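Local coordinates for tyrosine-protein phosphatase YwqE (Bacillus subtilis, PDB 3QY7) that removes phosphate from phosphotyrosine in the proteins YwqD, YwqF and Ssb, as a manganese-dependent phosphatase of the PHP-like, TIM-barrel type, at residues Tyr84-Val87 with Glu88-Leu91; Gln174-Ala177 with Phe178-Leu182; Asp194-Val198 with Lys199-Phe203; Lys214-Gly217 with Ser218-Tyr222. All coordinates share one frame; numbering follows the deposited sequence.

Contact 1. Residues Tyr84-Val87 with Glu88-Leu91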
loop_
_atom_site.group_PDB
_atom_site.type_symbol
_atom_site.label_atom_id
_atom_site.label_comp_id
_atom_site.label_asym_id
_atom_site.label_seq_id
_atom_site.Cartn_x
_atom_site.Cartn_y
_atom_site.Cartn_z
ATOM N N TYR A 84 -6.913 -14.273 -2.596
ATOM C CA TYR A 84 -7.769 -15.417 -2.945
ATOM C C TYR A 84 -6.895 -16.460 -3.608
ATOM O O TYR A 84 -5.745 -16.186 -3.942
ATOM C CB TYR A 84 -8.989 -15.011 -3.796
ATOM C CG TYR A 84 -8.686 -14.452 -5.169
ATOM C CD1 TYR A 84 -8.314 -13.116 -5.333
ATOM C CD2 TYR A 84 -8.799 -15.246 -6.309
ATOM C CE1 TYR A 84 -8.056 -12.598 -6.588
ATOM C CE2 TYR A 84 -8.537 -14.735 -7.571
ATOM C CZ TYR A 84 -8.160 -13.403 -7.705
ATOM O OH TYR A 84 -7.906 -12.885 -8.960
ATOM N N GLY A 85 -7.424 -17.674 -3.761
ATOM C CA GLY A 85 -6.592 -18.811 -4.148
ATOM C C GLY A 85 -5.945 -18.718 -5.519
ATOM O O GLY A 85 -4.867 -19.269 -5.731
ATOM N N GLU A 86 -6.597 -18.006 -6.437
ATOM C CA GLU A 86 -6.214 -18.003 -7.849
ATOM C C GLU A 86 -5.447 -16.745 -8.273
ATOM O O GLU A 86 -5.404 -16.416 -9.459
ATOM C CB GLU A 86 -7.458 -18.179 -8.737
ATOM C CG GLU A 86 -8.221 -19.501 -8.553
ATOM C CD GLU A 86 -9.052 -19.552 -7.275
ATOM O OE1 GLU A 86 -9.518 -18.489 -6.807
ATOM O OE2 GLU A 86 -9.247 -20.666 -6.737
ATOM N N VAL A 87 -4.848 -16.045 -7.308
ATOM C CA VAL A 87 -4.072 -14.830 -7.606
ATOM C C VAL A 87 -2.959 -15.075 -8.636
ATOM O O VAL A 87 -2.805 -14.300 -9.579
ATOM C CB VAL A 87 -3.489 -14.178 -6.325
ATOM C CG1 VAL A 87 -2.371 -13.184 -6.671
ATOM C CG2 VAL A 87 -4.592 -13.488 -5.532
ATOM N N GLU A 88 -2.198 -16.154 -8.460
ATOM C CA GLU A 88 -1.054 -16.432 -9.328
ATOM C C GLU A 88 -1.506 -16.678 -10.767
ATOM O O GLU A 88 -0.912 -16.150 -11.716
ATOM C CB GLU A 88 -0.242 -17.610 -8.780
ATOM C CG GLU A 88 1.181 -17.711 -9.311
ATOM C CD GLU A 88 1.293 -18.578 -10.552
ATOM O OE1 GLU A 88 0.480 -19.521 -10.701
ATOM O OE2 GLU A 88 2.195 -18.318 -11.374
ATOM N N GLN A 89 -2.576 -17.453 -10.917
ATOM C CA GLN A 89 -3.140 -17.738 -12.230
ATOM C C GLN A 89 -3.693 -16.472 -12.895
ATOM O O GLN A 89 -3.337 -16.166 -14.045
ATOM C CB GLN A 89 -4.206 -18.831 -12.117
ATOM C CG GLN A 89 -3.630 -20.180 -11.662
ATOM C CD GLN A 89 -4.400 -20.808 -10.506
ATOM O OE1 GLN A 89 -5.562 -20.476 -10.259
ATOM N NE2 GLN A 89 -3.750 -21.722 -9.792
ATOM N N ASP A 90 -4.529 -15.729 -12.162
ATOM C CA ASP A 90 -5.205 -14.536 -12.698
ATOM C C ASP A 90 -4.247 -13.407 -13.081
ATOM O O ASP A 90 -4.516 -12.649 -14.011
ATOM C CB ASP A 90 -6.278 -14.022 -11.731
ATOM C CG ASP A 90 -7.454 -14.974 -11.602
ATOM O OD1 ASP A 90 -7.404 -16.073 -12.202
ATOM O OD2 ASP A 90 -8.428 -14.625 -10.898
ATOM N N LEU A 91 -3.138 -13.312 -12.358
ATOM C CA LEU A 91 -2.054 -12.392 -12.677
ATOM C C LEU A 91 -1.415 -12.763 -14.017
ATOM O O LEU A 91 -1.188 -11.896 -14.862
ATOM C CB LEU A 91 -1.014 -12.431 -11.560
ATOM C CG LEU A 91 0.005 -11.316 -11.344
ATOM C CD1 LEU A 91 -0.662 -9.959 -11.171
ATOM C CD2 LEU A 91 0.827 -11.673 -10.112
HETATM O O HOH W 1 -2.817 -18.720 -7.181
#
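The phenol of Tyr84 reaches forward to the carboxylate of Asp90 in the first helical turn, its OH donating to Asp90 OD2 at 2.7 Å. The oxygen is met on its anti side, somewhat out of the carboxylate plane (23°), with ring and carboxylate planes 54° apart. Tyr84 CG sits between the backbone N and the carbonyl carbon (chi1 64°), a torsion that brings the ring alongside the helix start, its OH at Asp90 and one face covered by Val87 CG2.

Backbone bonds start the helix. Glu86 occupies the N-cap position, and its carbonyl O accepts from Asp90 N at 2.9 Å; Val87 O takes Leu91 N in the same i to i+4 pattern. Ahead of them Tyr84-Val87 forms a type I turn closed by a weak bond. One water bridges Gly85 O (2.6 Å) and Glu88 N (2.9 Å), giving an early helical N-H an acceptor.

In a van der Waals contact, Gln89 OE1 lies 3.3 Å from Glu86 CG.

The turn joins strand 80-82 to helix 87-92. Val87 and Leu91 pack on Ile105 of strand 104-108, Glu88 and Leu91 reach Leu125 of helix 118-127, and the Tyr84 ring lies nearly parallel to that of His43.

Contact 2. Residues Gln174-Ala177 with Phe178-Leu182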
loop_
_atom_site.group_PDB
_atom_site.type_symbol
_atom_site.label_atom_id
_atom_site.label_comp_id
_atom_site.label_asym_id
_atom_site.label_seq_id
_atom_site.Cartn_x
_atom_site.Cartn_y
_atom_site.Cartn_z
ATOM N N GLN A 174 -3.642 2.927 19.866
ATOM C CA GLN A 174 -3.197 1.568 19.926
ATOM C C GLN A 174 -2.535 1.164 18.618
ATOM O O GLN A 174 -1.505 0.603 18.633
ATOM C CB GLN A 174 -4.332 0.635 20.264
ATOM C CG GLN A 174 -4.766 0.806 21.697
ATOM C CD GLN A 174 -3.621 0.768 22.648
ATOM O OE1 GLN A 174 -3.238 1.764 23.237
ATOM N NE2 GLN A 174 -3.043 -0.401 22.785
ATOM N N LEU A 175 -3.194 1.473 17.517
ATOM C CA LEU A 175 -2.637 1.209 16.224
ATOM C C LEU A 175 -1.212 1.835 16.124
ATOM O O LEU A 175 -0.296 1.187 15.677
ATOM C CB LEU A 175 -3.604 1.739 15.164
ATOM C CG LEU A 175 -3.932 1.011 13.879
ATOM C CD1 LEU A 175 -4.023 -0.464 14.084
ATOM C CD2 LEU A 175 -5.142 1.521 13.110
ATOM N N LYS A 176 -1.021 3.077 16.585
ATOM C CA LYS A 176 0.319 3.718 16.512
ATOM C C LYS A 176 1.425 2.944 17.242
ATOM O O LYS A 176 2.526 2.732 16.724
ATOM C CB LYS A 176 0.295 5.163 17.043
ATOM C CG LYS A 176 1.665 5.841 17.022
ATOM C CD LYS A 176 1.591 7.297 17.474
ATOM C CE LYS A 176 2.981 7.858 17.630
ATOM N NZ LYS A 176 2.974 9.293 18.026
ATOM N N ALA A 177 1.140 2.559 18.478
ATOM C CA ALA A 177 2.070 1.803 19.284
ATOM C C ALA A 177 2.498 0.492 18.605
ATOM O O ALA A 177 3.685 0.161 18.578
ATOM C CB ALA A 177 1.433 1.516 20.646
ATOM N N PHE A 178 1.521 -0.221 18.043
ATOM C CA PHE A 178 1.798 -1.487 17.362
ATOM C C PHE A 178 2.655 -1.280 16.107
ATOM O O PHE A 178 3.577 -2.051 15.830
ATOM C CB PHE A 178 0.506 -2.226 17.032
ATOM C CG PHE A 178 0.731 -3.585 16.424
ATOM C CD1 PHE A 178 1.551 -4.521 17.053
ATOM C CD2 PHE A 178 0.121 -3.928 15.233
ATOM C CE1 PHE A 178 1.766 -5.776 16.494
ATOM C CE2 PHE A 178 0.328 -5.196 14.669
ATOM C CZ PHE A 178 1.151 -6.106 15.295
ATOM N N SER A 179 2.364 -0.212 15.378
ATOM C CA SER A 179 3.035 0.068 14.116
ATOM C C SER A 179 4.519 0.316 14.321
ATOM O O SER A 179 5.359 -0.137 13.538
ATOM C CB SER A 179 2.392 1.286 13.447
ATOM O OG SER A 179 1.019 1.092 13.200
ATOM N N LEU A 180 4.847 1.053 15.380
ATOM C CA LEU A 180 6.229 1.318 15.733
ATOM C C LEU A 180 6.997 0.033 16.071
ATOM O O LEU A 180 8.173 -0.082 15.749
ATOM C CB LEU A 180 6.297 2.317 16.892
ATOM C CG LEU A 180 5.978 3.767 16.515
ATOM C CD1 LEU A 180 5.865 4.586 17.793
ATOM C CD2 LEU A 180 7.077 4.335 15.614
ATOM N N ARG A 181 6.310 -0.915 16.711
ATOM C CA ARG A 181 6.871 -2.244 16.980
ATOM C C ARG A 181 7.261 -2.950 15.686
ATOM O O ARG A 181 8.383 -3.450 15.575
ATOM C CB ARG A 181 5.904 -3.098 17.817
ATOM C CG ARG A 181 5.832 -2.643 19.278
ATOM C CD ARG A 181 4.655 -3.251 20.013
ATOM N NE ARG A 181 4.750 -4.703 20.148
ATOM C CZ ARG A 181 3.701 -5.504 20.317
ATOM N NH1 ARG A 181 2.472 -5.003 20.367
ATOM N NH2 ARG A 181 3.874 -6.810 20.431
ATOM N N LEU A 182 6.355 -2.951 14.711
ATOM C CA LEU A 182 6.618 -3.597 13.406
ATOM C C LEU A 182 7.771 -2.930 12.653
ATOM O O LEU A 182 8.634 -3.608 12.081
ATOM C CB LEU A 182 5.342 -3.623 12.553
ATOM C CG LEU A 182 4.107 -4.357 13.109
ATOM C CD1 LEU A 182 2.932 -4.411 12.128
ATOM C CD2 LEU A 182 4.493 -5.767 13.615
#
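Ser179 turns its hydroxyl back on the preceding turn and donates from OG to Leu175 O at 2.8 Å. The same carbonyl receives Ser179 N at 3.0 Å, so two donors of one residue grip a single oxygen: the backbone N lies close to the line of the C=O bond, while the hydroxyl arrives from above the carbonyl plane, 44° out. A chi1 of -59°, with OG beside the backbone N, brings the hydroxyl to the carbonyl that the helix already gives to Ser179 N.

Around this pair runs the regular i to i+4 ladder of helix 173-184. Phe178 N donates to Gln174 O at 3.2 Å and Leu180 N to Lys176 O at 3.2 Å, whereas Arg181 N to Ala177 O is weak at 3.4 Å. This helix lies between strands 159-163 and 190-192 in sequence, within the TIM-barrel-like fold.

Farther out, the Phe178 ring has Leu182 CG over one face, and Phe178 CE1 lies over a face of the Arg181 guanidinium. Leu180 CG rests 3.6 Å from Lys176 O. Ser179 and Leu175 pack against Ser166 of helix 164-168, Phe178 against Ile143 and Arg144 of helix 141-145, and Leu180 and Lys176 against Val211 of helix 205-216.

Contact 3. Residues Asp194-Val198 with Lys199-Phe203. With FE (Fe (III) ion), chain C; MG (magnesium ion), chain D; PO4 (phosphate ion), chain E.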
loop_
_atom_site.group_PDB
_atom_site.type_symbol
_atom_site.label_atom_id
_atom_site.label_comp_id
_atom_site.label_asym_id
_atom_site.label_seq_id
_atom_site.Cartn_x
_atom_site.Cartn_y
_atom_site.Cartn_z
ATOM N N ASP A 194 -3.020 4.956 1.898
ATOM C CA ASP A 194 -4.280 4.258 1.864
ATOM C C ASP A 194 -5.416 5.303 1.968
ATOM O O ASP A 194 -6.456 5.057 2.589
ATOM C CB ASP A 194 -4.335 3.254 3.023
ATOM C CG ASP A 194 -5.351 2.173 2.813
ATOM O OD1 ASP A 194 -6.079 2.169 1.786
ATOM O OD2 ASP A 194 -5.412 1.294 3.700
ATOM N N ALA A 195 -5.209 6.478 1.381
ATOM C CA ALA A 195 -6.219 7.536 1.435
ATOM C C ALA A 195 -7.529 7.157 0.759
ATOM O O ALA A 195 -7.538 6.560 -0.325
ATOM C CB ALA A 195 -5.670 8.843 0.819
ATOM N N HIS A 196 -8.650 7.522 1.384
ATOM C CA HIS A 196 -9.973 7.312 0.772
ATOM C C HIS A 196 -10.742 8.610 0.550
ATOM O O HIS A 196 -11.639 8.652 -0.267
ATOM C CB HIS A 196 -10.860 6.391 1.624
ATOM C CG HIS A 196 -10.526 4.936 1.521
ATOM N ND1 HIS A 196 -9.286 4.430 1.840
ATOM C CD2 HIS A 196 -11.295 3.868 1.209
ATOM C CE1 HIS A 196 -9.289 3.119 1.694
ATOM N NE2 HIS A 196 -10.494 2.752 1.307
ATOM N N ASN A 197 -10.395 9.658 1.291
ATOM C CA ASN A 197 -11.158 10.908 1.247
ATOM C C ASN A 197 -10.281 12.000 1.826
ATOM O O ASN A 197 -9.144 11.727 2.201
ATOM C CB ASN A 197 -12.487 10.758 2.004
ATOM C CG ASN A 197 -12.290 10.297 3.431
ATOM O OD1 ASN A 197 -11.551 10.915 4.201
ATOM N ND2 ASN A 197 -12.942 9.190 3.790
ATOM N N VAL A 198 -10.770 13.224 1.872
ATOM C CA VAL A 198 -9.973 14.288 2.394
ATOM C C VAL A 198 -10.112 14.476 3.883
ATOM O O VAL A 198 -9.292 15.089 4.457
ATOM C CB VAL A 198 -10.203 15.651 1.686
ATOM C CG1 VAL A 198 -9.709 15.548 0.287
ATOM C CG2 VAL A 198 -11.575 15.981 1.643
ATOM N N LYS A 199 -11.144 13.953 4.495
ATOM C CA LYS A 199 -11.333 14.367 5.866
ATOM C C LYS A 199 -11.069 13.429 7.004
ATOM O O LYS A 199 -10.686 13.883 8.038
ATOM C CB LYS A 199 -12.667 15.022 6.067
ATOM C CG LYS A 199 -12.971 16.084 4.992
ATOM C CD LYS A 199 -12.610 17.420 5.348
ATOM C CE LYS A 199 -13.417 18.333 4.576
ATOM N NZ LYS A 199 -12.597 19.448 4.370
ATOM N N THR A 200 -11.287 12.149 6.780
ATOM C CA THR A 200 -11.062 11.165 7.822
ATOM C C THR A 200 -9.959 10.149 7.496
ATOM O O THR A 200 -9.061 9.968 8.237
ATOM C CB THR A 200 -12.295 10.413 8.183
ATOM O OG1 THR A 200 -12.987 10.007 7.034
ATOM C CG2 THR A 200 -13.223 11.276 9.015
ATOM N N ARG A 201 -10.051 9.544 6.334
ATOM C CA ARG A 201 -9.051 8.624 5.884
ATOM C C ARG A 201 -8.183 9.323 4.866
ATOM O O ARG A 201 -8.269 9.075 3.752
ATOM C CB ARG A 201 -9.709 7.376 5.299
ATOM C CG ARG A 201 -10.190 6.442 6.345
ATOM C CD ARG A 201 -10.723 5.178 5.726
ATOM N NE ARG A 201 -9.643 4.259 5.434
ATOM C CZ ARG A 201 -9.845 3.016 5.037
ATOM N NH1 ARG A 201 -8.834 2.229 4.795
ATOM N NH2 ARG A 201 -11.063 2.572 4.924
ATOM N N ASN A 202 -7.414 10.260 5.327
ATOM C CA ASN A 202 -6.636 11.061 4.430
ATOM C C ASN A 202 -5.129 10.756 4.468
ATOM O O ASN A 202 -4.802 9.683 4.779
ATOM C CB ASN A 202 -6.949 12.507 4.613
ATOM C CG ASN A 202 -6.713 12.945 5.974
ATOM O OD1 ASN A 202 -6.071 12.268 6.721
ATOM N ND2 ASN A 202 -7.185 14.097 6.304
ATOM N N PHE A 203 -4.260 11.640 4.045
ATOM C CA PHE A 203 -2.886 11.233 3.869
ATOM C C PHE A 203 -1.957 11.153 5.123
ATOM O O PHE A 203 -1.479 10.094 5.430
ATOM C CB PHE A 203 -2.247 12.118 2.795
ATOM C CG PHE A 203 -2.783 11.881 1.422
ATOM C CD1 PHE A 203 -3.969 12.436 1.041
ATOM C CD2 PHE A 203 -2.139 11.083 0.516
ATOM C CE1 PHE A 203 -4.486 12.201 -0.161
ATOM C CE2 PHE A 203 -2.658 10.877 -0.667
ATOM C CZ PHE A 203 -3.850 11.421 -1.015
HETATM FE FE FE C . -6.624 0.248 0.793
HETATM MG MG MG D . -10.897 0.747 1.037
HETATM P P PO4 E . -9.566 -0.516 2.154
HETATM O O1 PO4 E . -8.625 0.395 1.371
HETATM O O2 PO4 E . -9.716 -0.018 3.544
HETATM O O3 PO4 E . -10.915 -0.497 1.510
HETATM O O4 PO4 E . -9.051 -1.939 2.181
HETATM O O HOH W 2 -6.919 5.179 5.275
HETATM O O HOH W 3 -6.405 -0.703 2.394
#
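The loop after strand 190-192 carries two metal ligands and folds back on itself beside the metal centre, so that Arg201 lies against His196. The guanidinium is stacked flat on the imidazole, planes 20° apart and centres 3.6 Å from each other, with Arg201 CZ offset toward the ring's rim. Arg201 NH1 donates to phosphate O2 at 2.7 Å, and NH2 adds a weaker bond to the same oxygen; Asp194 OD2 forms only a long salt bridge to NH1. The phosphate probably comes from the crystallisation liquor.

Asp194 OD1 binds an iron at 2.2 Å, and His196 NE2 binds magnesium at 2.1 Å. On the other side of the imidazole, His196 ND1 donates to Asp194 O at 3.0 Å, with the acceptor in the ring plane; this bond helps fix the ring's rotation and leaves NE2 to the metal. Water joins Asp194 O to Arg201 NE.

The loop is pinned by Asn197, whose chi1 of 55° brings OD1 over the following turn. OD1 accepts Thr200 N and Arg201 N, both at 2.9 Å, from opposite faces of the amide plane. His196 N donates to Arg201 O, and Asn202 ND2 to Val198 O. Away from the metals, Ala195 CB sits over the face of the Phe203 ring, 3.7 Å from its centroid, in a CH-pi contact.

His5, His7 and Glu80 share the iron with Asp194, while Asp14 and His42 join His196 at the magnesium; Glu80 also binds a second iron with Glu108 and His136, giving a trinuclear site, as in PHP-like phosphatases.

Contact 4. Residues Lys214-Gly217 with Ser218-Tyr222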
loop_
_atom_site.group_PDB
_atom_site.type_symbol
_atom_site.label_atom_id
_atom_site.label_comp_id
_atom_site.label_asym_id
_atom_site.label_seq_id
_atom_site.Cartn_x
_atom_site.Cartn_y
_atom_site.Cartn_z
ATOM N N LYS A 214 11.585 10.976 14.605
ATOM C CA LYS A 214 11.756 11.112 16.058
ATOM C C LYS A 214 12.106 9.788 16.730
ATOM O O LYS A 214 12.927 9.759 17.655
ATOM C CB LYS A 214 10.507 11.709 16.711
ATOM C CG LYS A 214 10.332 13.207 16.482
ATOM C CD LYS A 214 9.201 13.785 17.336
ATOM C CE LYS A 214 7.841 13.244 16.930
ATOM N NZ LYS A 214 6.735 13.698 17.836
ATOM N N GLU A 215 11.487 8.698 16.270
ATOM C CA GLU A 215 11.647 7.372 16.894
ATOM C C GLU A 215 12.909 6.617 16.501
ATOM O O GLU A 215 13.479 5.878 17.331
ATOM C CB GLU A 215 10.426 6.486 16.616
ATOM C CG GLU A 215 9.158 6.913 17.345
ATOM C CD GLU A 215 9.372 7.138 18.838
ATOM O OE1 GLU A 215 9.907 6.225 19.506
ATOM O OE2 GLU A 215 9.018 8.234 19.336
ATOM N N PHE A 216 13.346 6.795 15.254
ATOM C CA PHE A 216 14.403 5.951 14.689
ATOM C C PHE A 216 15.571 6.712 14.086
ATOM O O PHE A 216 16.572 6.094 13.690
ATOM C CB PHE A 216 13.823 5.013 13.620
ATOM C CG PHE A 216 12.712 4.145 14.110
ATOM C CD1 PHE A 216 12.959 3.089 14.983
ATOM C CD2 PHE A 216 11.411 4.376 13.689
ATOM C CE1 PHE A 216 11.911 2.277 15.433
ATOM C CE2 PHE A 216 10.360 3.587 14.125
ATOM C CZ PHE A 216 10.612 2.524 15.005
ATOM N N GLY A 217 15.465 8.033 14.011
ATOM C CA GLY A 217 16.468 8.835 13.320
ATOM C C GLY A 217 16.164 8.960 11.841
ATOM O O GLY A 217 15.245 8.319 11.329
ATOM N N SER A 218 16.963 9.769 11.160
ATOM C CA SER A 218 16.668 10.198 9.791
ATOM C C SER A 218 16.821 9.101 8.737
ATOM O O SER A 218 16.116 9.105 7.707
ATOM C CB SER A 218 17.561 11.392 9.432
ATOM O OG SER A 218 18.924 10.998 9.405
ATOM N N GLU A 219 17.718 8.153 8.979
ATOM C CA GLU A 219 18.055 7.181 7.935
ATOM C C GLU A 219 16.955 6.183 7.630
ATOM O O GLU A 219 16.797 5.779 6.485
ATOM C CB GLU A 219 19.385 6.480 8.220
ATOM C CG GLU A 219 20.562 7.444 8.169
ATOM C CD GLU A 219 20.714 8.084 6.801
ATOM O OE1 GLU A 219 20.336 9.269 6.643
ATOM O OE2 GLU A 219 21.203 7.388 5.888
ATOM N N LEU A 220 16.173 5.811 8.642
ATOM C CA LEU A 220 15.097 4.849 8.433
ATOM C C LEU A 220 13.964 5.384 7.524
ATOM O O LEU A 220 13.592 4.710 6.554
ATOM C CB LEU A 220 14.580 4.323 9.795
ATOM C CG LEU A 220 13.420 3.319 9.932
ATOM C CD1 LEU A 220 12.091 4.025 9.867
ATOM C CD2 LEU A 220 13.506 2.176 8.924
ATOM N N PRO A 221 13.415 6.584 7.811
ATOM C CA PRO A 221 12.359 7.052 6.906
ATOM C C PRO A 221 12.857 7.329 5.489
ATOM O O PRO A 221 12.077 7.172 4.543
ATOM C CB PRO A 221 11.821 8.317 7.586
ATOM C CG PRO A 221 12.854 8.677 8.621
ATOM C CD PRO A 221 13.486 7.407 9.036
ATOM N N TYR A 222 14.130 7.713 5.346
ATOM C CA TYR A 222 14.754 7.860 4.025
ATOM C C TYR A 222 14.677 6.516 3.280
ATOM O O TYR A 222 14.288 6.466 2.105
ATOM C CB TYR A 222 16.221 8.358 4.120
ATOM C CG TYR A 222 16.856 8.487 2.756
ATOM C CD1 TYR A 222 16.621 9.612 1.979
ATOM C CD2 TYR A 222 17.619 7.449 2.213
ATOM C CE1 TYR A 222 17.156 9.720 0.695
ATOM C CE2 TYR A 222 18.161 7.545 0.943
ATOM C CZ TYR A 222 17.915 8.694 0.185
ATOM O OH TYR A 222 18.437 8.835 -1.078
HETATM O O HOH W 4 17.590 5.692 11.285
#
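Helix 205-216 ends at Phe216 and the chain passes through Gly217 into helix 219-232, a short glycine turn between two helices in which no direct hydrogen bond joins residues 214-217 to 218-222. Gly217 has positive phi (87°) with psi 174°, a conformation in which a side chain would be jammed against the preceding carbonyl. It is the first residue to leave helical phi/psi, ending the helix. In place of a direct bond, one water bridges the turn, donating to Phe216 O at 2.6 Å and accepting from Leu220 N at 3.0 Å.

Among side chains, Phe216 and Leu220 run alongside each other, both beta carbons directed at the opposite segment. Phe216 CB and Leu220 CB are 4.0 Å apart. Phe216 CD2 meets Leu220 CD1 at 3.9 Å, the methyl group approaching the ring obliquely. Leu220 holds CG anti to its own N (chi1 178°), which lays the branch along the phenylalanine. Both residues also pack on Val183 of helix 173-184, and Pro221 continues the apolar contact to Leu209 and Leu212 of helix 205-216. Early in helix 219-232 the proline ring packs against the link, Pro221 CD lying 3.0 Å from Gly217 O.

How the contacts relate
From the N terminus the four local contacts follow in series, and none nests in or crosses another. Contact 1 closes the turn from strand 80-82 into helix 87-92, about 20 Å from contact 2 by nearest atoms. Contact 2 lies within helix 173-184. Strand 190-192 leads next to contact 3, which folds the metal-binding loop before helix 205-216, on the opposite side of the chain's centre from contact 1. Contact 4 turns the end of that helix into helix 219-232. Contacts 2 and 4 touch: Leu180 O is 3.6 Å from Phe216 CZ, and Leu180 CD2 packs on Glu215 CG, tying helix 173-184 to the corner.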